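Local structure of malonyl acyl carrier protein transacylase (Streptococcus pneumoniae, 3IM8) at residues Lys30-Arg35 / Ser69-Arg74; Leu16-Asp21 / Tyr46-Glu51; Asn268-Gly273 / Ala292-Gln297; Asp24-Val29 / Tyr73-Glu78. The protein probably catalyses transfer of the malonyl group from malonyl-CoA to the holo acyl carrier protein, a step that feeds malonyl units into fatty acid synthesis. One frame throughout, in Å; residues are numbered along the deposited sequence.

Contact 1. Residues Lys30-Arg35 / Ser69-Arg74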
loop_
_atom_site.group_PDB
_atom_site.type_symbol
_atom_site.label_atom_id
_atom_site.label_comp_id
_atom_site.label_asym_id
_atom_site.label_seq_id
_atom_site.Cartn_x
_atom_site.Cartn_y
_atom_site.Cartn_z
ATOM N N LYS A 30 -13.630 15.262 9.154
ATOM C CA LYS A 30 -14.134 14.875 10.469
ATOM C C LYS A 30 -15.161 13.781 10.295
ATOM O O LYS A 30 -15.092 12.769 10.967
ATOM C CB LYS A 30 -14.689 16.115 11.261
ATOM C CG LYS A 30 -15.670 15.838 12.447
ATOM C CD LYS A 30 -15.601 16.905 13.543
ATOM C CE LYS A 30 -16.648 16.585 14.685
ATOM N NZ LYS A 30 -16.420 15.347 15.450
ATOM N N GLU A 31 -16.128 13.989 9.404
ATOM C CA GLU A 31 -17.126 12.981 9.106
ATOM C C GLU A 31 -16.475 11.665 8.721
ATOM O O GLU A 31 -16.819 10.643 9.272
ATOM C CB GLU A 31 -18.064 13.439 7.963
ATOM C CG GLU A 31 -19.026 12.333 7.432
ATOM C CD GLU A 31 -20.300 12.094 8.313
ATOM O OE1 GLU A 31 -21.041 11.155 7.997
ATOM O OE2 GLU A 31 -20.554 12.839 9.300
ATOM N N THR A 32 -15.521 11.668 7.777
ATOM C CA THR A 32 -14.883 10.398 7.370
ATOM C C THR A 32 -14.215 9.640 8.567
ATOM O O THR A 32 -14.382 8.417 8.733
ATOM C CB THR A 32 -13.883 10.622 6.146
ATOM O OG1 THR A 32 -14.625 11.168 5.047
ATOM C CG2 THR A 32 -13.179 9.307 5.672
ATOM N N ILE A 33 -13.451 10.353 9.399
ATOM C CA ILE A 33 -12.753 9.708 10.530
ATOM C C ILE A 33 -13.747 9.218 11.591
ATOM O O ILE A 33 -13.572 8.126 12.104
ATOM C CB ILE A 33 -11.627 10.646 11.178
ATOM C CG1 ILE A 33 -10.554 11.018 10.150
ATOM C CG2 ILE A 33 -10.915 9.983 12.367
ATOM C CD1 ILE A 33 -9.867 9.818 9.496
ATOM N N ASP A 34 -14.744 10.044 11.952
ATOM C CA ASP A 34 -15.758 9.644 12.966
ATOM C C ASP A 34 -16.618 8.460 12.476
ATOM O O ASP A 34 -16.906 7.547 13.237
ATOM C CB ASP A 34 -16.640 10.816 13.448
ATOM C CG ASP A 34 -15.816 11.999 14.063
ATOM O OD1 ASP A 34 -14.551 11.931 14.180
ATOM O OD2 ASP A 34 -16.456 13.011 14.449
ATOM N N ARG A 35 -16.943 8.426 11.192
ATOM C CA ARG A 35 -17.516 7.211 10.593
ATOM C C ARG A 35 -16.638 5.954 10.780
ATOM O O ARG A 35 -17.152 4.877 11.027
ATOM C CB ARG A 35 -17.777 7.437 9.111
ATOM C CG ARG A 35 -19.113 7.060 8.744
ATOM C CD ARG A 35 -20.112 8.104 9.258
ATOM N NE ARG A 35 -21.450 7.538 9.396
ATOM C CZ ARG A 35 -22.597 8.172 9.132
ATOM N NH1 ARG A 35 -23.735 7.514 9.286
ATOM N NH2 ARG A 35 -22.629 9.444 8.699
ATOM N N SER A 69 -6.331 8.316 4.576
ATOM C CA SER A 69 -6.254 8.417 3.126
ATOM C C SER A 69 -7.583 8.677 2.439
ATOM O O SER A 69 -7.655 9.560 1.591
ATOM C CB SER A 69 -5.668 7.135 2.563
ATOM O OG SER A 69 -4.365 6.980 3.089
ATOM N N VAL A 70 -8.600 7.866 2.726
ATOM C CA VAL A 70 -9.957 8.116 2.172
ATOM C C VAL A 70 -10.417 9.536 2.462
ATOM O O VAL A 70 -10.959 10.219 1.564
ATOM C CB VAL A 70 -10.979 7.077 2.637
ATOM C CG1 VAL A 70 -12.377 7.381 2.107
ATOM C CG2 VAL A 70 -10.538 5.696 2.120
ATOM N N ALA A 71 -10.196 9.998 3.690
ATOM C CA ALA A 71 -10.534 11.399 4.044
ATOM C C ALA A 71 -9.793 12.439 3.176
ATOM O O ALA A 71 -10.400 13.426 2.723
ATOM C CB ALA A 71 -10.222 11.646 5.458
ATOM N N ILE A 72 -8.498 12.233 2.960
ATOM C CA ILE A 72 -7.706 13.134 2.114
ATOM C C ILE A 72 -8.205 13.108 0.645
ATOM O O ILE A 72 -8.345 14.145 -0.028
ATOM C CB ILE A 72 -6.191 12.808 2.196
ATOM C CG1 ILE A 72 -5.682 13.074 3.615
ATOM C CG2 ILE A 72 -5.420 13.708 1.228
ATOM C CD1 ILE A 72 -4.313 12.644 3.875
ATOM N N TYR A 73 -8.491 11.930 0.148
ATOM C CA TYR A 73 -9.047 11.818 -1.221
ATOM C C TYR A 73 -10.377 12.541 -1.311
ATOM O O TYR A 73 -10.574 13.324 -2.247
ATOM C CB TYR A 73 -9.186 10.345 -1.620
ATOM C CG TYR A 73 -10.356 10.010 -2.509
ATOM C CD1 TYR A 73 -10.301 10.219 -3.869
ATOM C CD2 TYR A 73 -11.511 9.422 -1.973
ATOM C CE1 TYR A 73 -11.416 9.904 -4.681
ATOM C CE2 TYR A 73 -12.587 9.099 -2.740
ATOM C CZ TYR A 73 -12.549 9.334 -4.089
ATOM O OH TYR A 73 -13.671 8.976 -4.849
ATOM N N ARG A 74 -11.256 12.332 -0.314
ATOM C CA ARG A 74 -12.545 13.004 -0.271
ATOM C C ARG A 74 -12.406 14.526 -0.192
ATOM O O ARG A 74 -13.179 15.260 -0.826
ATOM C CB ARG A 74 -13.445 12.476 0.860
ATOM C CG ARG A 74 -14.071 11.153 0.579
ATOM C CD ARG A 74 -14.754 10.602 1.821
ATOM N NE ARG A 74 -15.478 9.355 1.575
ATOM C CZ ARG A 74 -16.295 8.800 2.463
ATOM N NH1 ARG A 74 -16.480 9.397 3.640
ATOM N NH2 ARG A 74 -16.958 7.676 2.158
#
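Thr32 meets Ala71 and Arg74 with its two branches, one apolar and one polar. Its methyl CG2 lies against the backbone of the facing helix, 3.6 Å from Ala71 N, and the side chains touch where Thr32 CG2 comes to 3.8 Å from Ala71 CB. The hydroxyl is turned to the other partner: Arg74 NH1 donates to Thr32 OG1 over 2.9 Å. That bond is bent, with 145° at the hydrogen, and OG1 sits at the rim of the guanidinium, tilted 20° from its plane. The methylene of the arginine leans on the same oxygen, Arg74 CD being 3.3 Å from Thr32 OG1. With CG2 placed opposite the backbone N, the threonine hydroxyl falls beside that N and also hydrogen-bonds Ile28 O one turn back, so OG1 is held by its own helix as well as by the arginine.

Close packing is possible because a small residue faces the threonine: Thr32 and Ala71 are the nearest CA pair, 5.6 Å apart. The axes of the two short helical segments approach to 8.9 Å and run nearly antiparallel, at 156°. This is packing between helices 27-40 and 58-78 of the acyl transferase domain, away from the predicted active-site residues. Val70 CG1 adds a looser touch to Thr32 CG2 at 4.1 Å, and the CD1 end of Ile33 comes within loose apolar reach of the Ala71 methyl. Farther out, Phe105 of helix 105-122 packs on Thr32, Val70 and Arg74, while Tyr23 of helix 20-25 backs Ile33.

Contact 2. Residues Leu16-Asp21 / Tyr46-Glu51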
loop_
_atom_site.group_PDB
_atom_site.type_symbol
_atom_site.label_atom_id
_atom_site.label_comp_id
_atom_site.label_asym_id
_atom_site.label_seq_id
_atom_site.Cartn_x
_atom_site.Cartn_y
_atom_site.Cartn_z
ATOM N N LEU A 16 2.164 10.082 14.162
ATOM C CA LEU A 16 1.233 10.518 15.177
ATOM C C LEU A 16 0.631 11.844 14.703
ATOM O O LEU A 16 1.336 12.707 14.248
ATOM C CB LEU A 16 1.930 10.659 16.545
ATOM C CG LEU A 16 1.191 10.764 17.892
ATOM C CD1 LEU A 16 0.595 9.427 18.317
ATOM C CD2 LEU A 16 2.209 11.261 18.953
ATOM N N GLY A 17 -0.685 11.959 14.814
ATOM C CA GLY A 17 -1.391 13.171 14.490
ATOM C C GLY A 17 -1.750 13.354 13.025
ATOM O O GLY A 17 -2.279 14.409 12.674
ATOM N N MET A 18 -1.437 12.379 12.158
ATOM C CA MET A 18 -1.690 12.545 10.708
ATOM C C MET A 18 -3.152 12.898 10.404
ATOM O O MET A 18 -4.085 12.338 10.992
ATOM C CB MET A 18 -1.273 11.303 9.934
ATOM C CG MET A 18 -2.010 10.042 10.416
ATOM S SD MET A 18 -1.548 8.607 9.507
ATOM C CE MET A 18 -2.906 7.557 10.003
ATOM N N GLY A 19 -3.352 13.853 9.512
ATOM C CA GLY A 19 -4.699 14.250 9.154
ATOM C C GLY A 19 -5.404 15.164 10.149
ATOM O O GLY A 19 -6.562 15.552 9.913
ATOM N N ARG A 20 -4.770 15.485 11.272
ATOM C CA ARG A 20 -5.484 16.255 12.326
ATOM C C ARG A 20 -5.810 17.686 11.878
ATOM O O ARG A 20 -6.905 18.190 12.174
ATOM C CB ARG A 20 -4.702 16.291 13.670
ATOM C CG ARG A 20 -5.390 17.178 14.756
ATOM C CD ARG A 20 -6.464 16.403 15.455
ATOM N NE ARG A 20 -7.511 17.278 15.986
ATOM C CZ ARG A 20 -8.370 16.942 16.966
ATOM N NH1 ARG A 20 -9.318 17.795 17.320
ATOM N NH2 ARG A 20 -8.294 15.749 17.594
ATOM N N ASP A 21 -4.855 18.350 11.202
ATOM C CA ASP A 21 -5.109 19.667 10.574
ATOM C C ASP A 21 -6.373 19.655 9.673
ATOM O O ASP A 21 -7.313 20.480 9.845
ATOM C CB ASP A 21 -3.854 20.189 9.837
ATOM C CG ASP A 21 -3.250 19.186 8.818
ATOM O OD1 ASP A 21 -3.728 18.058 8.646
ATOM O OD2 ASP A 21 -2.240 19.538 8.176
ATOM N N TYR A 46 -8.447 9.792 18.416
ATOM C CA TYR A 46 -7.616 9.726 19.621
ATOM C C TYR A 46 -6.434 8.733 19.443
ATOM O O TYR A 46 -5.280 9.030 19.775
ATOM C CB TYR A 46 -8.479 9.309 20.807
ATOM C CG TYR A 46 -7.686 9.276 22.090
ATOM C CD1 TYR A 46 -7.255 10.476 22.705
ATOM C CD2 TYR A 46 -7.337 8.059 22.675
ATOM C CE1 TYR A 46 -6.470 10.456 23.887
ATOM C CE2 TYR A 46 -6.583 8.008 23.845
ATOM C CZ TYR A 46 -6.144 9.200 24.453
ATOM O OH TYR A 46 -5.400 9.107 25.617
ATOM N N LEU A 47 -6.707 7.556 18.875
ATOM C CA LEU A 47 -5.601 6.608 18.590
ATOM C C LEU A 47 -4.541 7.271 17.740
ATOM O O LEU A 47 -3.343 7.253 18.076
ATOM C CB LEU A 47 -6.127 5.336 17.908
ATOM C CG LEU A 47 -5.190 4.158 17.640
ATOM C CD1 LEU A 47 -5.959 2.848 17.543
ATOM C CD2 LEU A 47 -4.404 4.397 16.396
ATOM N N ILE A 48 -4.963 7.883 16.638
ATOM C CA ILE A 48 -4.001 8.481 15.726
ATOM C C ILE A 48 -3.177 9.622 16.402
ATOM O O ILE A 48 -1.956 9.807 16.147
ATOM C CB ILE A 48 -4.684 8.964 14.363
ATOM C CG1 ILE A 48 -5.108 7.751 13.501
ATOM C CG2 ILE A 48 -3.709 9.783 13.547
ATOM C CD1 ILE A 48 -6.238 8.073 12.455
ATOM N N ASP A 49 -3.853 10.396 17.231
ATOM C CA ASP A 49 -3.277 11.557 17.861
ATOM C C ASP A 49 -2.412 11.300 19.124
ATOM O O ASP A 49 -1.611 12.187 19.521
ATOM C CB ASP A 49 -4.417 12.495 18.257
ATOM C CG ASP A 49 -5.131 13.064 17.070
ATOM O OD1 ASP A 49 -4.558 13.032 15.963
ATOM O OD2 ASP A 49 -6.243 13.558 17.242
ATOM N N THR A 50 -2.620 10.150 19.793
ATOM C CA THR A 50 -2.081 9.987 21.152
ATOM C C THR A 50 -1.479 8.604 21.449
ATOM O O THR A 50 -0.694 8.499 22.383
ATOM C CB THR A 50 -3.152 10.288 22.225
ATOM O OG1 THR A 50 -3.983 11.370 21.784
ATOM C CG2 THR A 50 -2.515 10.663 23.587
ATOM N N GLU A 51 -1.898 7.567 20.738
ATOM C CA GLU A 51 -1.414 6.225 21.038
ATOM C C GLU A 51 -0.386 5.827 19.999
ATOM O O GLU A 51 -0.734 5.242 18.973
ATOM C CB GLU A 51 -2.571 5.225 21.048
ATOM C CG GLU A 51 -3.500 5.365 22.244
ATOM C CD GLU A 51 -4.759 4.534 22.102
ATOM O OE1 GLU A 51 -5.129 3.840 23.073
ATOM O OE2 GLU A 51 -5.381 4.574 21.020
#
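Arg20 and Asp49 form a salt bridge, Arg20 NH2 giving a nearly straight bond (166°) to Asp49 OD2 at 3.0 Å. The oxygen lies in the guanidinium plane and is met almost head-on along its C-O bond, but the two planar groups are turned 43° apart, and a single oxygen takes the bond. A bend at chi2 (83°) folds the arginine chain back so that its CD also rests on the carboxylate. Each charge has a second partner, Asp24 for Arg20 and Arg45 for Asp49. The second strong bond is from backbone to backbone: Gly17 N to Ile48 O, 2.8 Å, reaching the carbonyl from above its plane. The same oxygen is approached by Leu16 CD1 at 3.4 Å, and Leu16 CG lies 3.5 Å from Asp49 O, so the leucine packs over the carbonyls of Ile48 and Asp49. Deeper in, Met18 CG touches Ile48 CG2 at 3.6 Å, the two side chains crossing at about a right angle, with Thr68 of helix 58-78 against both. A type II beta turn runs from Gly17 to Arg20, its third position, Gly19, having the positive phi that suits glycine and also the N-cap position: a turn leading into helix 20-25, docked on the C-terminal part of helix 44-50.

Contact 3. Residues Asn268-Gly273 / Ala292-Gln297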
loop_
_atom_site.group_PDB
_atom_site.type_symbol
_atom_site.label_atom_id
_atom_site.label_comp_id
_atom_site.label_asym_id
_atom_site.label_seq_id
_atom_site.Cartn_x
_atom_site.Cartn_y
_atom_site.Cartn_z
ATOM N N ASN A 268 -0.352 13.228 -14.935
ATOM C CA ASN A 268 -0.216 13.853 -13.635
ATOM C C ASN A 268 -0.394 12.803 -12.491
ATOM O O ASN A 268 -1.365 12.043 -12.497
ATOM C CB ASN A 268 -1.359 14.871 -13.572
ATOM C CG ASN A 268 -1.006 16.127 -12.821
ATOM O OD1 ASN A 268 -1.751 16.548 -11.911
ATOM N ND2 ASN A 268 0.124 16.752 -13.188
ATOM N N PHE A 269 0.497 12.756 -11.505
ATOM C CA PHE A 269 0.303 11.803 -10.373
ATOM C C PHE A 269 0.118 12.510 -9.035
ATOM O O PHE A 269 0.912 13.384 -8.715
ATOM C CB PHE A 269 1.429 10.757 -10.248
ATOM C CG PHE A 269 1.526 9.799 -11.421
ATOM C CD1 PHE A 269 0.891 8.560 -11.374
ATOM C CD2 PHE A 269 2.298 10.128 -12.554
ATOM C CE1 PHE A 269 0.980 7.657 -12.426
ATOM C CE2 PHE A 269 2.408 9.217 -13.640
ATOM C CZ PHE A 269 1.753 7.989 -13.577
ATOM N N ILE A 270 -0.930 12.154 -8.278
ATOM C CA ILE A 270 -1.139 12.790 -6.936
ATOM C C ILE A 270 -1.095 11.678 -5.918
ATOM O O ILE A 270 -1.939 10.765 -5.961
ATOM C CB ILE A 270 -2.445 13.624 -6.825
ATOM C CG1 ILE A 270 -2.357 14.881 -7.749
ATOM C CG2 ILE A 270 -2.661 14.132 -5.400
ATOM C CD1 ILE A 270 -3.663 15.681 -7.852
ATOM N N GLU A 271 -0.088 11.716 -5.048
ATOM C CA GLU A 271 -0.017 10.704 -4.000
ATOM C C GLU A 271 -0.846 11.204 -2.827
ATOM O O GLU A 271 -0.674 12.344 -2.353
ATOM C CB GLU A 271 1.436 10.413 -3.593
ATOM C CG GLU A 271 1.528 9.537 -2.344
ATOM C CD GLU A 271 2.928 9.194 -2.005
ATOM O OE1 GLU A 271 3.839 9.881 -2.512
ATOM O OE2 GLU A 271 3.134 8.240 -1.228
ATOM N N ILE A 272 -1.772 10.364 -2.364
ATOM C CA ILE A 272 -2.675 10.712 -1.270
ATOM C C ILE A 272 -2.007 10.243 0.022
ATOM O O ILE A 272 -1.678 9.081 0.116
ATOM C CB ILE A 272 -4.008 9.953 -1.415
ATOM C CG1 ILE A 272 -4.590 10.142 -2.806
ATOM C CG2 ILE A 272 -5.003 10.350 -0.241
ATOM C CD1 ILE A 272 -4.853 11.608 -3.152
ATOM N N GLY A 273 -1.848 11.113 1.022
ATOM C CA GLY A 273 -1.041 10.791 2.204
ATOM C C GLY A 273 -1.743 9.767 3.101
ATOM O O GLY A 273 -2.850 9.350 2.790
ATOM N N ALA A 292 2.815 15.223 -7.345
ATOM C CA ALA A 292 2.405 16.017 -6.228
ATOM C C ALA A 292 1.927 15.009 -5.195
ATOM O O ALA A 292 1.531 13.892 -5.532
ATOM C CB ALA A 292 1.251 16.880 -6.652
ATOM N N HIS A 293 1.990 15.385 -3.931
ATOM C CA HIS A 293 1.400 14.577 -2.894
ATOM C C HIS A 293 0.625 15.477 -1.958
ATOM O O HIS A 293 0.944 16.644 -1.857
ATOM C CB HIS A 293 2.490 13.799 -2.163
ATOM C CG HIS A 293 3.490 14.658 -1.451
ATOM N ND1 HIS A 293 3.345 15.032 -0.124
ATOM C CD2 HIS A 293 4.654 15.207 -1.867
ATOM C CE1 HIS A 293 4.372 15.774 0.239
ATOM N NE2 HIS A 293 5.176 15.903 -0.805
ATOM N N VAL A 294 -0.399 14.945 -1.279
ATOM C CA VAL A 294 -1.132 15.699 -0.288
ATOM C C VAL A 294 -1.252 14.864 0.976
ATOM O O VAL A 294 -1.826 13.754 0.920
ATOM C CB VAL A 294 -2.535 16.125 -0.813
ATOM C CG1 VAL A 294 -3.268 16.926 0.263
ATOM C CG2 VAL A 294 -2.401 17.018 -1.994
ATOM N N GLU A 295 -0.677 15.355 2.089
ATOM C CA GLU A 295 -0.815 14.675 3.405
ATOM C C GLU A 295 -1.171 15.642 4.564
ATOM O O GLU A 295 -1.531 15.198 5.652
ATOM C CB GLU A 295 0.486 13.931 3.768
ATOM C CG GLU A 295 1.615 14.891 4.089
ATOM C CD GLU A 295 2.876 14.207 4.503
ATOM O OE1 GLU A 295 2.826 13.050 4.957
ATOM O OE2 GLU A 295 3.943 14.814 4.328
ATOM N N ASP A 296 -1.065 16.958 4.318
ATOM C CA ASP A 296 -1.226 18.019 5.341
ATOM C C ASP A 296 -1.574 19.404 4.706
ATOM O O ASP A 296 -1.724 19.512 3.487
ATOM C CB ASP A 296 0.013 18.114 6.262
ATOM C CG ASP A 296 1.294 18.482 5.517
ATOM O OD1 ASP A 296 1.217 18.865 4.335
ATOM O OD2 ASP A 296 2.399 18.330 6.087
ATOM N N GLN A 297 -1.723 20.454 5.508
ATOM C CA GLN A 297 -2.227 21.736 4.982
ATOM C C GLN A 297 -1.243 22.277 3.981
ATOM O O GLN A 297 -1.619 22.657 2.858
ATOM C CB GLN A 297 -2.540 22.791 6.081
ATOM C CG GLN A 297 -3.442 23.972 5.536
ATOM C CD GLN A 297 -4.813 23.480 5.058
ATOM O OE1 GLN A 297 -5.349 22.491 5.588
ATOM N NE2 GLN A 297 -5.397 24.165 4.058
HETATM O O HOH W 1 1.070 12.643 0.523
#
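Ala292 uses both its backbone polar groups on strand 268-272, its N donating to Phe269 O at 3.0 Å and its O accepting from Glu271 N at 2.8 Å. The first bond is bent at the hydrogen (131°), whereas the second is straighter and lies in the carbonyl plane. Glu271 in turn spends its carbonyl on Val294 N, 2.8 Å away and nearly straight out from the C=O; a water adds only a weak bond to that oxygen. Val294 O then takes Gly273 N at 2.6 Å, which extends the pairing one residue past the strand. Between these bonds, His293 CA directs its hydrogen at Glu271 O, a CA-H...O contact of 3.1 Å.

Along each strand the side chains alternate between the two faces, and bridged partners share a face. Ile270, Ala292, Ile272 and Val294 lie on one, where Ile270, Ile272 and Val294 pack on Ile72 and Leu76 of helix 58-78. On the other, Glu271 CB meets His293 CB at 3.8 Å, and the carboxylate and imidazole planes stand 72° apart. Extended beyond CG, the Glu271 chain carries its buried carboxylate to Ser279 OG and Leu278 N on helix 277-285, which satisfy both oxygens. Glu295 OE1 accepts from Gly275 N, and Gly273 O is taken by Ser69 OG. Parallel pairing of Ile270, Glu271 and Ile272 with Ala292, His293 and Val294 joins the strands of a beta-alpha-beta unit at one edge of the four-stranded parallel sheet.

Contact 4. Residues Asp24-Val29 / Tyr73-Glu78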
loop_
_atom_site.group_PDB
_atom_site.type_symbol
_atom_site.label_atom_id
_atom_site.label_comp_id
_atom_site.label_asym_id
_atom_site.label_seq_id
_atom_site.Cartn_x
_atom_site.Cartn_y
_atom_site.Cartn_z
ATOM N N ASP A 24 -9.902 19.074 11.844
ATOM C CA ASP A 24 -10.469 20.237 12.496
ATOM C C ASP A 24 -11.046 21.270 11.507
ATOM O O ASP A 24 -12.068 21.945 11.791
ATOM C CB ASP A 24 -9.401 20.873 13.379
ATOM C CG ASP A 24 -9.080 20.027 14.573
ATOM O OD1 ASP A 24 -10.007 19.494 15.183
ATOM O OD2 ASP A 24 -7.908 19.895 14.923
ATOM N N GLN A 25 -10.415 21.358 10.339
ATOM C CA GLN A 25 -10.702 22.400 9.356
ATOM C C GLN A 25 -11.793 22.044 8.346
ATOM O O GLN A 25 -12.492 22.918 7.874
ATOM C CB GLN A 25 -9.457 22.754 8.571
ATOM C CG GLN A 25 -9.776 23.758 7.494
ATOM C CD GLN A 25 -8.618 24.615 7.204
ATOM O OE1 GLN A 25 -7.504 24.319 7.624
ATOM N NE2 GLN A 25 -8.849 25.701 6.476
ATOM N N TYR A 26 -11.884 20.771 7.980
ATOM C CA TYR A 26 -12.766 20.324 6.922
ATOM C C TYR A 26 -13.819 19.313 7.411
ATOM O O TYR A 26 -13.476 18.185 7.742
ATOM C CB TYR A 26 -11.893 19.749 5.792
ATOM C CG TYR A 26 -11.008 20.783 5.116
ATOM C CD1 TYR A 26 -11.523 21.670 4.165
ATOM C CD2 TYR A 26 -9.662 20.879 5.417
ATOM C CE1 TYR A 26 -10.721 22.632 3.570
ATOM C CE2 TYR A 26 -8.851 21.850 4.783
ATOM C CZ TYR A 26 -9.402 22.706 3.886
ATOM O OH TYR A 26 -8.597 23.641 3.269
ATOM N N PRO A 27 -15.113 19.694 7.474
ATOM C CA PRO A 27 -16.123 18.679 7.894
ATOM C C PRO A 27 -16.136 17.363 7.111
ATOM O O PRO A 27 -16.520 16.327 7.669
ATOM C CB PRO A 27 -17.470 19.389 7.661
ATOM C CG PRO A 27 -17.123 20.877 7.846
ATOM C CD PRO A 27 -15.726 20.997 7.200
ATOM N N ILE A 28 -15.792 17.379 5.821
ATOM C CA ILE A 28 -15.775 16.120 5.061
ATOM C C ILE A 28 -14.750 15.164 5.688
ATOM O O ILE A 28 -14.959 13.940 5.695
ATOM C CB ILE A 28 -15.548 16.290 3.514
ATOM C CG1 ILE A 28 -15.769 14.976 2.756
ATOM C CG2 ILE A 28 -14.145 16.792 3.224
ATOM C CD1 ILE A 28 -17.168 14.372 2.862
ATOM N N VAL A 29 -13.666 15.731 6.236
ATOM C CA VAL A 29 -12.605 14.942 6.940
ATOM C C VAL A 29 -13.062 14.387 8.314
ATOM O O VAL A 29 -12.939 13.158 8.559
ATOM C CB VAL A 29 -11.160 15.617 6.878
ATOM C CG1 VAL A 29 -10.096 14.803 7.666
ATOM C CG2 VAL A 29 -10.710 15.722 5.415
ATOM N N TYR A 73 -8.491 11.930 0.148
ATOM C CA TYR A 73 -9.047 11.818 -1.221
ATOM C C TYR A 73 -10.377 12.541 -1.311
ATOM O O TYR A 73 -10.574 13.324 -2.247
ATOM C CB TYR A 73 -9.186 10.345 -1.620
ATOM C CG TYR A 73 -10.356 10.010 -2.509
ATOM C CD1 TYR A 73 -10.301 10.219 -3.869
ATOM C CD2 TYR A 73 -11.511 9.422 -1.973
ATOM C CE1 TYR A 73 -11.416 9.904 -4.681
ATOM C CE2 TYR A 73 -12.587 9.099 -2.740
ATOM C CZ TYR A 73 -12.549 9.334 -4.089
ATOM O OH TYR A 73 -13.671 8.976 -4.849
ATOM N N ARG A 74 -11.256 12.332 -0.314
ATOM C CA ARG A 74 -12.545 13.004 -0.271
ATOM C C ARG A 74 -12.406 14.526 -0.192
ATOM O O ARG A 74 -13.179 15.260 -0.826
ATOM C CB ARG A 74 -13.445 12.476 0.860
ATOM C CG ARG A 74 -14.071 11.153 0.579
ATOM C CD ARG A 74 -14.754 10.602 1.821
ATOM N NE ARG A 74 -15.478 9.355 1.575
ATOM C CZ ARG A 74 -16.295 8.800 2.463
ATOM N NH1 ARG A 74 -16.480 9.397 3.640
ATOM N NH2 ARG A 74 -16.958 7.676 2.158
ATOM N N LEU A 75 -11.399 15.002 0.542
ATOM C CA LEU A 75 -11.089 16.432 0.554
ATOM C C LEU A 75 -10.696 16.942 -0.844
ATOM O O LEU A 75 -11.251 17.963 -1.308
ATOM C CB LEU A 75 -10.028 16.775 1.616
ATOM C CG LEU A 75 -9.506 18.227 1.710
ATOM C CD1 LEU A 75 -10.612 19.279 1.807
ATOM C CD2 LEU A 75 -8.532 18.393 2.862
ATOM N N LEU A 76 -9.749 16.248 -1.490
ATOM C CA LEU A 76 -9.352 16.553 -2.850
ATOM C C LEU A 76 -10.599 16.624 -3.772
ATOM O O LEU A 76 -10.712 17.569 -4.572
ATOM C CB LEU A 76 -8.292 15.550 -3.378
ATOM C CG LEU A 76 -6.870 15.634 -2.785
ATOM C CD1 LEU A 76 -5.884 15.033 -3.691
ATOM C CD2 LEU A 76 -6.474 17.098 -2.562
ATOM N N GLN A 77 -11.543 15.687 -3.612
ATOM C CA GLN A 77 -12.798 15.706 -4.372
ATOM C C GLN A 77 -13.604 16.998 -4.199
ATOM O O GLN A 77 -14.075 17.577 -5.186
ATOM C CB GLN A 77 -13.689 14.507 -4.047
ATOM C CG GLN A 77 -13.224 13.190 -4.644
ATOM C CD GLN A 77 -14.254 12.122 -4.489
ATOM O OE1 GLN A 77 -14.659 11.759 -3.364
ATOM N NE2 GLN A 77 -14.669 11.565 -5.610
ATOM N N GLU A 78 -13.736 17.458 -2.957
ATOM C CA GLU A 78 -14.347 18.746 -2.622
ATOM C C GLU A 78 -13.638 19.959 -3.232
ATOM O O GLU A 78 -14.298 20.926 -3.547
ATOM C CB GLU A 78 -14.392 18.920 -1.093
ATOM C CG GLU A 78 -14.809 20.344 -0.585
ATOM C CD GLU A 78 -14.810 20.465 0.948
ATOM O OE1 GLU A 78 -14.151 21.397 1.442
ATOM O OE2 GLU A 78 -15.470 19.638 1.653
HETATM O O HOH W 2 -15.575 19.559 4.230
#
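Leu75 lays its two methyls over one face of the Tyr26 ring. CD1 does most of the touching: Leu75 CD1 stands 3.7 Å from the centroid of the Tyr26 ring and 19° from its normal, a CH-pi contact, while Leu75 CD2 rests 3.7 Å from Tyr26 CD2 on the other rim. The side chains cross at about a right angle, so the leucine's branched end meets the flat of the ring. Its CG is anti to the backbone N (chi1 176°), which swings those methyls from a bond that starts off to the side toward the tyrosine. Gln25 CG lies on the opposite face, leaving the ring between an aliphatic neighbour from its own chain segment and one from helix 58-78.

Ile28 lies across helix 58-78 with its branches divided. The Ile28 and Arg74 side chains cross at about a right angle, Ile28 CG1 lying 3.9 Å from Arg74 CB, and CG2 drops toward Leu75 CA and the end of Glu78. Ile28 and Glu78 run past each other in opposite directions, Ile28 CG2 coming 3.5 Å from Glu78 OE2. That carboxylate oxygen is not left to the hydrocarbon alone: a water donates to Glu78 OE2 at 2.6 Å and accepts from Ile28 N at 2.7 Å, bridging an N-H of the first turn of helix 27-40 to the acid. Val29 CG2 meets Leu75 CB obliquely at 4.0 Å, and Phe22 of helix 20-25 touches both. Tyr26, leaving helix 20-25 and at the N-cap position of helix 27-40, thus sits at a helix-to-helix corner packed against the C-terminal end of helix 58-78.

How the contacts relate
Helix 58-78 is common ground: contacts 1 and 4 both pack helix 27-40 on it, their centres about 7 Å apart, and share Arg74, whose guanidinium serves contact 1 and whose CB serves contact 4. Contact 1 is buried and contact 4 only partly so, with a water and an acid at its margin. Contact 2, also partly buried, differs in pairing charges across a turn and a helix end. Contact 3, buried in the sheet, relies on backbone bonds. One face of its strands rests on the same helix 58-78 that contacts 1 and 4 use, and Asp21 OD2 of contact 2 probably hydrogen-bonds Gln297 N of contact 3.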